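Local coordinates for protein thiamine-monophosphate kinase (Stenotrophomonas maltophilia, PDB 6XEP) that probably catalyses the ATP-dependent phosphorylation of thiamine monophosphate to thiamine diphosphate, the active form of vitamin B1, at residues Phe69-Lys74 / Leu201-Thr205; Thr167-Ala172 / Gly272-Glu277; Asp193-Leu197 / Ser253-Leu259. One frame throughout, in Å; residues are numbered along the deposited sequence. Where two conformers were deposited one is given.

Interaction 1 (Phe69-Lys74 / Leu201-Thr205)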
# COMPACT_ATOMS: atom_id res chain seq x y z
N PHE A 69 12.74 15.75 0.88
CA PHE A 69 13.71 14.70 0.53
C PHE A 69 13.82 13.66 1.64
O PHE A 69 13.87 12.46 1.38
CB PHE A 69 15.08 15.34 0.25
CG PHE A 69 16.17 14.34 -0.10
CD1 PHE A 69 16.87 13.68 0.89
CD2 PHE A 69 16.53 14.13 -1.41
CE1 PHE A 69 17.86 12.77 0.57
CE2 PHE A 69 17.53 13.24 -1.75
CZ PHE A 69 18.19 12.56 -0.76
N ASP A 70 13.87 14.11 2.89
CA ASP A 70 14.05 13.17 4.00
C ASP A 70 12.80 12.33 4.23
O ASP A 70 12.89 11.16 4.62
CB ASP A 70 14.44 13.97 5.24
CG ASP A 70 15.69 14.78 5.00
OD1 ASP A 70 16.62 14.23 4.37
OD2 ASP A 70 15.74 15.97 5.40
N ILE A 71 11.62 12.92 4.00
CA ILE A 71 10.39 12.14 4.08
C ILE A 71 10.38 11.06 3.01
O ILE A 71 10.00 9.91 3.27
CB ILE A 71 9.16 13.07 3.95
CG1 ILE A 71 9.12 14.05 5.12
CG2 ILE A 71 7.89 12.25 3.94
CD1 ILE A 71 8.05 15.12 4.94
N GLY A 72 10.80 11.41 1.79
CA GLY A 72 10.86 10.41 0.73
C GLY A 72 11.83 9.28 1.04
O GLY A 72 11.51 8.10 0.86
N TRP A 73 13.02 9.63 1.53
CA TRP A 73 13.99 8.61 1.91
C TRP A 73 13.44 7.71 3.02
O TRP A 73 13.42 6.48 2.90
CB TRP A 73 15.29 9.30 2.37
CG TRP A 73 16.41 8.36 2.78
CD1 TRP A 73 16.48 7.59 3.92
CD2 TRP A 73 17.63 8.13 2.07
NE1 TRP A 73 17.67 6.90 3.94
CE2 TRP A 73 18.39 7.20 2.82
CE3 TRP A 73 18.16 8.61 0.86
CZ2 TRP A 73 19.64 6.75 2.41
CZ3 TRP A 73 19.40 8.15 0.45
CH2 TRP A 73 20.12 7.22 1.22
N LYS A 74 12.99 8.32 4.12
CA LYS A 74 12.66 7.53 5.30
C LYS A 74 11.43 6.67 5.06
O LYS A 74 11.37 5.53 5.53
CB LYS A 74 12.48 8.44 6.52
CG LYS A 74 12.25 7.63 7.79
CD LYS A 74 12.54 8.44 9.06
CE LYS A 74 12.48 7.52 10.28
NZ LYS A 74 12.79 8.21 11.56
N LEU A 201 18.37 10.10 12.32
CA LEU A 201 16.93 10.21 12.49
C LEU A 201 16.24 10.40 11.14
O LEU A 201 15.22 9.76 10.85
CB LEU A 201 16.58 11.37 13.43
CG LEU A 201 15.08 11.65 13.60
CD1 LEU A 201 14.34 10.43 14.14
CD2 LEU A 201 14.83 12.87 14.49
N LEU A 202 16.78 11.31 10.31
CA LEU A 202 16.09 11.68 9.08
C LEU A 202 16.28 10.66 7.97
O LEU A 202 15.36 10.40 7.19
CB LEU A 202 16.58 13.05 8.59
CG LEU A 202 16.33 14.21 9.54
CD1 LEU A 202 16.87 15.47 8.88
CD2 LEU A 202 14.84 14.34 9.83
N ARG A 203 17.47 10.06 7.87
CA ARG A 203 17.81 9.19 6.75
C ARG A 203 18.44 7.91 7.27
O ARG A 203 19.64 7.67 7.03
CB ARG A 203 18.76 9.88 5.78
CG ARG A 203 18.19 11.05 5.02
CD ARG A 203 19.26 11.57 4.02
NE ARG A 203 19.02 12.98 3.79
CZ ARG A 203 19.94 13.87 3.48
NH1 ARG A 203 21.21 13.50 3.33
NH2 ARG A 203 19.59 15.13 3.30
N PRO A 204 17.68 7.06 7.94
CA PRO A 204 18.24 5.78 8.40
C PRO A 204 18.67 4.93 7.20
O PRO A 204 18.11 5.05 6.11
CB PRO A 204 17.07 5.14 9.16
CG PRO A 204 15.84 5.70 8.52
CD PRO A 204 16.24 7.15 8.22
N THR A 205 19.66 4.05 7.42
CA THR A 205 20.17 3.22 6.33
C THR A 205 19.64 1.79 6.44
O THR A 205 20.08 1.05 7.35
CB THR A 205 21.70 3.22 6.33
OG1 THR A 205 22.18 4.58 6.27
CG2 THR A 205 22.23 2.47 5.11
O HOH W 1 12.90 11.65 7.57
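Arg203 lays its CB over one face of the Trp73 indole, a CH-pi contact in which CB stands 3.8 Å from the centroid of the five-membered ring. At the indole's edge, NE1 donates to Pro204 O (2.9 Å), the oxygen lying almost exactly in the ring plane, so Arg203 covers the face and the next residue accepts the N-H. The Arg203 guanidinium is likewise met over one face and at its edge: Phe69 CE1 meets one face, 3.4 Å from NE, with the phenyl plane turned 73° from the guanidinium so that the ring presents its edge. In the guanidinium plane, NE makes a salt bridge to Asp70 OD1 (2.8 Å, N-H...O 163°), backed by a weak bond from NH2 to the same oxygen. Lys74 works on the end of the other helix. With CG anti to the backbone N (chi1 -175°) and the chain extended beyond it, the lysine runs past Pro204 until NZ bonds Leu201 O (3.0 Å) in the carbonyl plane; NZ also forms a salt bridge with Asp274, predicted to bind substrate. The next carbonyl, Leu202 O, takes a water (2.8 Å) that also donates weakly to Asp70 O. Thus helix 68-85 of the PurM-like N-terminal half grips the C-terminal end of helix 192-202, with Phe69 and Trp73 also touching helix 104-120 and Leu201 packing on helix 170-179.

Interaction 2 (Thr167-Ala172 / Gly272-Glu277)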
# COMPACT_ATOMS: atom_id res chain seq x y z
N THR A 167 25.00 1.13 14.58
CA THR A 167 25.01 1.73 15.91
C THR A 167 23.57 1.84 16.37
O THR A 167 22.64 1.85 15.57
CB THR A 167 25.66 3.13 15.92
OG1 THR A 167 24.99 3.97 14.97
CG2 THR A 167 27.15 3.04 15.56
N LEU A 168 23.38 1.92 17.69
CA LEU A 168 22.05 1.96 18.27
C LEU A 168 21.84 3.26 19.02
O LEU A 168 22.70 3.67 19.81
CB LEU A 168 21.83 0.78 19.23
CG LEU A 168 21.78 -0.60 18.57
CD1 LEU A 168 21.64 -1.68 19.67
CD2 LEU A 168 20.63 -0.69 17.59
N GLY A 169 20.67 3.87 18.81
CA GLY A 169 20.24 5.00 19.62
C GLY A 169 20.45 6.36 19.00
O GLY A 169 20.02 7.36 19.59
N ASP A 170 21.08 6.44 17.83
CA ASP A 170 21.36 7.73 17.22
C ASP A 170 20.08 8.51 16.92
O ASP A 170 19.97 9.71 17.22
CB ASP A 170 22.13 7.53 15.92
CG ASP A 170 23.54 7.05 16.14
OD1 ASP A 170 24.12 7.25 17.23
OD2 ASP A 170 24.09 6.48 15.17
N ALA A 171 19.12 7.85 16.28
CA ALA A 171 17.88 8.54 15.95
C ALA A 171 17.19 9.04 17.21
O ALA A 171 16.72 10.19 17.26
CB ALA A 171 16.96 7.61 15.14
N ALA A 172 17.11 8.20 18.24
CA ALA A 172 16.50 8.62 19.50
C ALA A 172 17.24 9.80 20.10
O ALA A 172 16.63 10.71 20.65
CB ALA A 172 16.47 7.46 20.50
N GLY A 272 15.65 3.18 22.15
CA GLY A 272 15.36 4.27 21.23
C GLY A 272 14.64 3.79 19.98
O GLY A 272 14.90 2.71 19.47
N GLY A 273 13.73 4.64 19.48
CA GLY A 273 13.03 4.29 18.25
C GLY A 273 13.87 4.54 17.01
O GLY A 273 14.83 5.32 17.01
N ASP A 274 13.50 3.84 15.93
CA ASP A 274 13.88 4.19 14.55
C ASP A 274 15.35 3.96 14.22
O ASP A 274 15.91 4.66 13.37
CB ASP A 274 13.51 5.63 14.23
CG ASP A 274 12.01 5.82 14.08
OD1 ASP A 274 11.25 4.89 14.41
OD2 ASP A 274 11.61 6.91 13.62
N ASP A 275 16.01 2.97 14.83
CA ASP A 275 17.38 2.69 14.40
C ASP A 275 17.42 2.14 12.98
O ASP A 275 18.29 2.52 12.18
CB ASP A 275 18.05 1.70 15.34
CG ASP A 275 18.23 2.23 16.74
OD1 ASP A 275 18.89 3.29 16.90
OD2 ASP A 275 17.76 1.56 17.68
N TYR A 276 16.49 1.24 12.67
CA TYR A 276 16.46 0.49 11.41
C TYR A 276 17.80 -0.22 11.18
O TYR A 276 18.34 -0.26 10.08
CB TYR A 276 16.03 1.39 10.24
CG TYR A 276 14.61 1.85 10.51
CD1 TYR A 276 13.56 0.95 10.45
CD2 TYR A 276 14.32 3.17 10.91
CE1 TYR A 276 12.25 1.33 10.73
CE2 TYR A 276 13.00 3.56 11.19
CZ TYR A 276 11.98 2.63 11.11
OH TYR A 276 10.67 2.96 11.39
N GLU A 277 18.31 -0.83 12.25
CA GLU A 277 19.42 -1.76 12.21
C GLU A 277 18.87 -3.18 12.23
O GLU A 277 17.68 -3.39 12.42
CB GLU A 277 20.37 -1.51 13.39
CG GLU A 277 21.02 -0.13 13.33
CD GLU A 277 22.07 0.01 12.21
OE1 GLU A 277 22.30 -0.94 11.42
OE2 GLU A 277 22.69 1.10 12.12
O HOH W 2 19.82 5.25 15.16
O HOH W 3 17.33 5.28 18.02
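Asp275 OD1 accepts the backbone N-H of Gly169 (2.7 Å, N-H...O 168°) on its syn side, somewhat out of the carboxylate plane. Two waters also donate to this oxygen, so three bonds grip it. One water accepts from Ala171 N (2.9 Å); the other accepts from Ala172 N (2.9 Å) and donates to Gly273 O. The carboxylate therefore serves the start of helix 170-179 both directly and through water, and its negative charge probably suits the positive helix end. CG of Asp275 stands anti to the carbonyl carbon (chi1 -66°), which turns the carboxylate toward Gly169, with OD2 against Leu168 CD2. Alongside, Ala171 CB touches the carbonyl oxygens of Gly273 and Asp274, and Ala172 CB packs tightly on Gly272 CA at 3.5 Å. Farther out, Glu277 OE2 takes a weak bond from Thr167 N and salt bridges from Arg200 and Arg207, while OE1 bonds Ser165. Thr167 OG1 in turn donates to OD2 of Asp170 (2.7 Å), and OD1 of that carboxylate probably bonds Ser253. Where the loop enters strand 277-282, Tyr276 and Glu277 form a G1 beta bulge opposite Val224, in the PurM-like C-terminal domain; the same loop carries Asp274, a predicted substrate-binding residue.

Interaction 3 (Asp193-Leu197 / Ser253-Leu259). With EDO (1,2-ethanediol), chain C.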
# COMPACT_ATOMS: atom_id res chain seq x y z
N ASP A 193 28.94 16.32 14.93
CA ASP A 193 28.23 15.32 15.73
C ASP A 193 26.73 15.54 15.68
O ASP A 193 25.97 14.57 15.64
CB ASP A 193 28.70 15.32 17.19
CG ASP A 193 30.15 14.91 17.33
OD1 ASP A 193 30.64 14.14 16.48
OD2 ASP A 193 30.80 15.37 18.29
N TYR A 194 26.28 16.80 15.70
CA TYR A 194 24.84 17.04 15.57
C TYR A 194 24.34 16.58 14.21
O TYR A 194 23.27 15.97 14.10
CB TYR A 194 24.51 18.51 15.77
CG TYR A 194 24.61 18.96 17.20
CD1 TYR A 194 23.49 18.96 18.03
CD2 TYR A 194 25.82 19.39 17.73
CE1 TYR A 194 23.57 19.36 19.35
CE2 TYR A 194 25.91 19.80 19.06
CZ TYR A 194 24.78 19.78 19.85
OH TYR A 194 24.87 20.19 21.16
N GLU A 195 25.10 16.87 13.16
CA GLU A 195 24.66 16.50 11.83
C GLU A 195 24.60 14.98 11.68
O GLU A 195 23.70 14.46 11.00
CB GLU A 195 25.58 17.15 10.79
CG GLU A 195 25.23 16.82 9.35
CD GLU A 195 23.93 17.45 8.88
OE1 GLU A 195 23.27 18.19 9.65
OE2 GLU A 195 23.56 17.19 7.72
N SER A 196 25.53 14.25 12.31
CA SER A 196 25.50 12.79 12.25
C SER A 196 24.22 12.25 12.86
O SER A 196 23.54 11.41 12.26
CB SER A 196 26.72 12.20 12.98
OG SER A 196 27.95 12.60 12.39
N LEU A 197 23.86 12.73 14.06
CA LEU A 197 22.64 12.28 14.70
C LEU A 197 21.43 12.70 13.88
O LEU A 197 20.48 11.93 13.72
CB LEU A 197 22.53 12.82 16.13
CG LEU A 197 23.60 12.34 17.12
CD1 LEU A 197 23.30 12.84 18.53
CD2 LEU A 197 23.74 10.83 17.10
N SER A 253 27.51 5.31 18.86
CA SER A 253 28.29 6.14 17.95
C SER A 253 29.06 7.21 18.71
O SER A 253 28.75 7.55 19.86
CB SER A 253 27.38 6.80 16.92
OG SER A 253 26.59 7.82 17.51
N HIS A 254 30.10 7.73 18.05
CA HIS A 254 30.85 8.85 18.59
C HIS A 254 29.92 9.99 18.97
O HIS A 254 29.98 10.52 20.09
CB HIS A 254 31.88 9.32 17.56
CG HIS A 254 32.72 10.47 18.02
ND1 HIS A 254 33.85 10.30 18.78
CD2 HIS A 254 32.60 11.80 17.80
CE1 HIS A 254 34.39 11.48 19.03
NE2 HIS A 254 33.65 12.40 18.45
N ALA A 255 29.03 10.37 18.04
CA ALA A 255 28.18 11.53 18.26
C ALA A 255 27.21 11.31 19.42
O ALA A 255 26.99 12.22 20.23
CB ALA A 255 27.41 11.85 16.97
N LEU A 256 26.63 10.12 19.51
CA LEU A 256 25.70 9.85 20.60
C LEU A 256 26.41 9.92 21.93
O LEU A 256 25.93 10.56 22.87
CB LEU A 256 25.03 8.49 20.40
CG LEU A 256 23.92 8.19 21.42
CD1 LEU A 256 22.83 9.26 21.33
CD2 LEU A 256 23.31 6.80 21.22
N ARG A 257 27.60 9.31 22.02
CA ARG A 257 28.34 9.39 23.27
C ARG A 257 28.77 10.82 23.58
O ARG A 257 28.79 11.22 24.75
CB ARG A 257 29.55 8.45 23.20
CG ARG A 257 29.80 7.72 24.50
CD ARG A 257 31.06 6.87 24.45
NE ARG A 257 30.86 5.51 23.93
CZ ARG A 257 30.30 4.51 24.61
NH1 ARG A 257 29.82 4.71 25.83
NH2 ARG A 257 30.19 3.31 24.05
N GLU A 258 29.08 11.62 22.54
CA GLU A 258 29.56 12.98 22.77
C GLU A 258 28.45 13.93 23.21
O GLU A 258 28.69 14.82 24.02
CB GLU A 258 30.25 13.51 21.52
CG GLU A 258 31.07 14.74 21.75
CD GLU A 258 32.39 14.43 22.45
OE1 GLU A 258 32.95 15.35 23.08
OE2 GLU A 258 32.86 13.28 22.36
N LEU A 259 27.24 13.77 22.67
CA LEU A 259 26.20 14.78 22.83
C LEU A 259 25.16 14.44 23.88
O LEU A 259 24.43 15.34 24.32
CB LEU A 259 25.49 15.02 21.49
CG LEU A 259 26.35 15.64 20.39
CD1 LEU A 259 25.52 15.88 19.13
CD2 LEU A 259 27.02 16.93 20.87
C1 EDO C . 29.59 18.75 17.05
O1 EDO C . 30.66 18.07 16.36
C2 EDO C . 29.97 19.06 18.50
O2 EDO C . 30.26 17.86 19.26
O HOH W 4 33.35 15.12 18.86
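Asp193 fits as a knob into a hole made by His254, Ala255, Glu258 and Leu259, in a contact between two helices of the PurM-like C-terminal domain. The axes of the two helical segments approach to 8.7 Å, with their directions 119° apart. From the backbone, CB of Asp193 first meets the methyl of Ala255, with 3.7 Å between the two CB atoms, and also touches Leu259 CD1. Beyond it CG stands anti to the carbonyl carbon (chi1 -65°), which carries the carboxylate across to the first turn of helix 254-259. OD1 approaches the edge of the imidazole, in its plane, 3.3 Å from His254 CD2. OD2 lies beside Glu258 CG and accepts two bonds, one from a water (2.6 Å) that also reaches His254 NE2, the other from O2 of a bound 1,2-ethanediol (2.7 Å). That diol, probably from the crystallisation liquor, takes the Asp193 N-H with its O1, bridging backbone and side chain of one residue. Leu259 and Leu197 carry the apolar part of the interface. Leu259 CD1 sits over the centre of the Tyr194 ring, 3.6 Å from the centroid and only 7° off the normal, while CD2 reaches the ring near CE2. CD1 also touches Leu197 CD1 as the two leucines slide past each other in opposite directions. Leu197 CD2 meets the Ala255 CB at 3.8 Å and lies against the start of helix 254-259. There the hydroxyl of Ser253, the N-cap residue, probably also bonds Asp170, and its OG turns back to accept from Leu256 N (3.0 Å).

Read from the N terminus, the chain lays down 69-74 first, in the PurM-like N-terminal half, and 201-205 closes that long loop as interaction 1. Before it closes, 167-172 and 193-197 have begun the other two contacts, so interaction 1 crosses both. Interaction 3 ends at 253-259 and interaction 2 at 272-277, which places interaction 3 wholly within the span of interaction 2. Helix 192-202 offers its early turns to interaction 3 and its C-terminal end to interaction 1, and also packs on helix 170-179 of interaction 2. Of the three, interaction 1 alone joins the two halves, meeting interaction 2 beside the predicted substrate site; interactions 2 and 3 tie together parts of the C-terminal half.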